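Local coordinates for yersinopine dehydrogenase (Yersinia pestis, PDB 6C4M), which catalyses the NADPH-dependent reductive condensation of pyruvate with an amino-acid-derived intermediate, the last step in making the metallophore yersinopine, at residues N246-E251 with L314-I319. Residues are numbered along the deposited sequence; the frame is centred on the assembly and turned at random.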
ATOM      1  N   ASN A 246      10.499 -25.017  26.089  1.00 38.26           N
ATOM      2  CA  ASN A 246       9.431 -25.033  27.067  1.00 35.31           C
ATOM      3  C   ASN A 246       8.163 -24.557  26.375  1.00 35.99           C
ATOM      4  O   ASN A 246       8.175 -24.192  25.191  1.00 34.65           O
ATOM      5  CB  ASN A 246       9.805 -24.191  28.294  1.00 32.60           C
ATOM      6  CG  ASN A 246      10.165 -22.773  27.945  1.00 39.79           C
ATOM      7  OD1 ASN A 246       9.339 -22.020  27.439  1.00 36.86           O
ATOM      8  ND2 ASN A 246      11.412 -22.393  28.223  1.00 42.65           N
ATOM      9  N   LEU A 247       7.068 -24.551  27.132  1.00 28.59           N
ATOM     10  CA  LEU A 247       5.759 -24.246  26.567  1.00 29.68           C
ATOM     11  C   LEU A 247       5.728 -22.815  26.034  1.00 27.30           C
ATOM     12  O   LEU A 247       5.318 -22.576  24.896  1.00 25.95           O
ATOM     13  CB  LEU A 247       4.667 -24.456  27.629  1.00 32.04           C
ATOM     14  CG  LEU A 247       4.563 -25.926  28.060  1.00 32.40           C
ATOM     15  CD1 LEU A 247       3.984 -26.077  29.480  1.00 30.64           C
ATOM     16  CD2 LEU A 247       3.737 -26.736  27.017  1.00 29.93           C
ATOM     17  N   LEU A 248       6.221 -21.863  26.821  1.00 33.80           N
ATOM     18  CA  LEU A 248       6.210 -20.464  26.388  1.00 35.98           C
ATOM     19  C   LEU A 248       7.076 -20.266  25.149  1.00 38.71           C
ATOM     20  O   LEU A 248       6.738 -19.453  24.277  1.00 33.44           O
ATOM     21  CB  LEU A 248       6.699 -19.584  27.530  1.00 38.40           C
ATOM     22  CG  LEU A 248       6.173 -18.186  27.838  1.00 45.48           C
ATOM     23  CD1 LEU A 248       4.663 -17.978  27.590  1.00 40.59           C
ATOM     24  CD2 LEU A 248       6.509 -17.949  29.298  1.00 42.79           C
ATOM     25  N   ALA A 249       8.180 -21.015  25.043  1.00 31.95           N
ATOM     26  CA  ALA A 249       9.074 -20.883  23.908  1.00 30.55           C
ATOM     27  C   ALA A 249       8.448 -21.382  22.615  1.00 33.27           C
ATOM     28  O   ALA A 249       8.979 -21.090  21.542  1.00 32.02           O
ATOM     29  CB  ALA A 249      10.378 -21.625  24.158  1.00 36.31           C
ATOM     30  N   ALA A 250       7.352 -22.138  22.688  1.00 26.94           N
ATOM     31  CA  ALA A 250       6.547 -22.417  21.499  1.00 29.64           C
ATOM     32  C   ALA A 250       5.414 -21.400  21.336  1.00 28.72           C
ATOM     33  O   ALA A 250       5.124 -20.978  20.208  1.00 24.00           O
ATOM     34  CB  ALA A 250       5.943 -23.819  21.566  1.00 27.27           C
ATOM     35  N   GLU A 251       4.782 -21.002  22.455  1.00 24.58           N
ATOM     36  CA  GLU A 251       3.592 -20.160  22.406  1.00 25.15           C
ATOM     37  C   GLU A 251       3.929 -18.765  21.884  1.00 26.33           C
ATOM     38  O   GLU A 251       3.061 -18.061  21.360  1.00 26.10           O
ATOM     39  CB  GLU A 251       2.963 -20.073  23.809  1.00 25.89           C
ATOM     40  CG  GLU A 251       2.339 -21.384  24.307  1.00 27.32           C
ATOM     41  CD  GLU A 251       2.166 -21.483  25.832  1.00 27.65           C
ATOM     42  OE1 GLU A 251       2.656 -20.619  26.595  1.00 25.20           O
ATOM     43  OE2 GLU A 251       1.541 -22.483  26.296  1.00 30.54           O
ATOM     44  N   LEU A 314      10.084 -13.521  31.804  1.00 33.80           N
ATOM     45  CA  LEU A 314       9.746 -14.911  32.049  1.00 34.15           C
ATOM     46  C   LEU A 314      10.869 -15.871  31.691  1.00 37.62           C
ATOM     47  O   LEU A 314      10.685 -17.078  31.858  1.00 36.77           O
ATOM     48  CB  LEU A 314       8.484 -15.279  31.269  1.00 31.58           C
ATOM     49  CG  LEU A 314       7.272 -14.495  31.790  1.00 29.17           C
ATOM     50  CD1 LEU A 314       6.170 -14.507  30.777  1.00 28.37           C
ATOM     51  CD2 LEU A 314       6.794 -15.060  33.131  1.00 37.40           C
ATOM     52  N   GLY A 315      12.010 -15.372  31.210  1.00 36.77           N
ATOM     53  CA  GLY A 315      13.146 -16.217  30.874  1.00 33.17           C
ATOM     54  C   GLY A 315      13.132 -16.768  29.475  1.00 38.71           C
ATOM     55  O   GLY A 315      13.769 -17.798  29.212  1.00 35.07           O
ATOM     56  N   VAL A 316      12.435 -16.112  28.561  1.00 31.11           N
ATOM     57  CA  VAL A 316      12.225 -16.618  27.219  1.00 33.21           C
ATOM     58  C   VAL A 316      12.663 -15.545  26.237  1.00 35.99           C
ATOM     59  O   VAL A 316      12.419 -14.343  26.439  1.00 31.05           O
ATOM     60  CB  VAL A 316      10.752 -17.044  27.016  1.00 29.53           C
ATOM     61  CG1 VAL A 316      10.496 -17.442  25.591  1.00 30.36           C
ATOM     62  CG2 VAL A 316      10.421 -18.225  27.934  1.00 35.93           C
ATOM     63  N   GLU A 317      13.383 -15.980  25.211  1.00 30.45           N
ATOM     64  CA  GLU A 317      13.855 -15.082  24.175  1.00 37.94           C
ATOM     65  C   GLU A 317      12.693 -14.627  23.306  1.00 31.91           C
ATOM     66  O   GLU A 317      11.791 -15.417  22.995  1.00 30.35           O
ATOM     67  CB  GLU A 317      14.914 -15.791  23.314  1.00 42.01           C
ATOM     68  CG  GLU A 317      16.276 -15.909  23.968  1.00 53.84           C
ATOM     69  CD  GLU A 317      17.130 -14.648  23.771  1.00 67.23           C
ATOM     70  OE1 GLU A 317      16.580 -13.613  23.327  1.00 63.83           O
ATOM     71  OE2 GLU A 317      18.354 -14.693  24.048  1.00 74.24           O
ATOM     72  N   GLU A 318      12.732 -13.358  22.897  1.00 32.45           N
ATOM     73  CA  GLU A 318      11.735 -12.837  21.972  1.00 33.95           C
ATOM     74  C   GLU A 318      11.958 -13.409  20.584  1.00 29.02           C
ATOM     75  O   GLU A 318      13.055 -13.822  20.232  1.00 28.17           O
ATOM     76  CB  GLU A 318      11.768 -11.307  21.922  1.00 32.80           C
ATOM     77  CG  GLU A 318      12.991 -10.670  21.244  1.00 37.71           C
ATOM     78  CD  GLU A 318      14.237 -10.681  22.118  1.00 43.18           C
ATOM     79  OE1 GLU A 318      14.280 -11.426  23.127  1.00 41.56           O
ATOM     80  OE2 GLU A 318      15.182  -9.946  21.798  1.00 46.56           O
ATOM     81  N   ILE A 319      10.888 -13.433  19.792  1.00 30.27           N
ATOM     82  CA  ILE A 319      10.989 -13.813  18.385  1.00 30.52           C
ATOM     83  C   ILE A 319      11.475 -12.627  17.546  1.00 30.11           C
ATOM     84  O   ILE A 319      11.517 -11.494  18.034  1.00 28.63           O
ATOM     85  CB  ILE A 319       9.635 -14.318  17.853  1.00 30.93           C
ATOM     86  CG1 ILE A 319       8.646 -13.166  17.646  1.00 34.16           C
ATOM     87  CG2 ILE A 319       9.050 -15.362  18.812  1.00 30.54           C
ATOM     88  CD1 ILE A 319       7.322 -13.608  17.028  1.00 32.81           C
TER
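The side chains of N246 and V316 approach each other from opposite directions, with N246 OD1 4.0 Å from V316 CG2. N246 is the N-cap of helix 247-251: with CG set between the backbone N and the carbonyl carbon (chi1 56°), OD1 turns back over the first turn and accepts from A249 N at 2.8 Å, the donor lying 33° off the carbonyl plane. L248 carries much of the apolar contact. Its CB packs against V316 CG2 at 4.0 Å, while L248 CD2 lies 3.8 Å from L314 CD1, the two leucine side chains crossing at about a right angle; L311 of helix 294-313 also touches L248. That long helix ends here in a Schellman motif, in which G315 takes positive phi and the chain turns into the loop leading to helix 321-329. L314 O accepts a hydrogen bond from W470 NE1, near the C-terminus. At A249, V316 reaches the backbone with its other branch: CG1, anti to the valine N, lies 4.1 Å from A249 CA. Further along, R252 donates from NE to A249 O and, through a weak bond, from NH1 to E317 O.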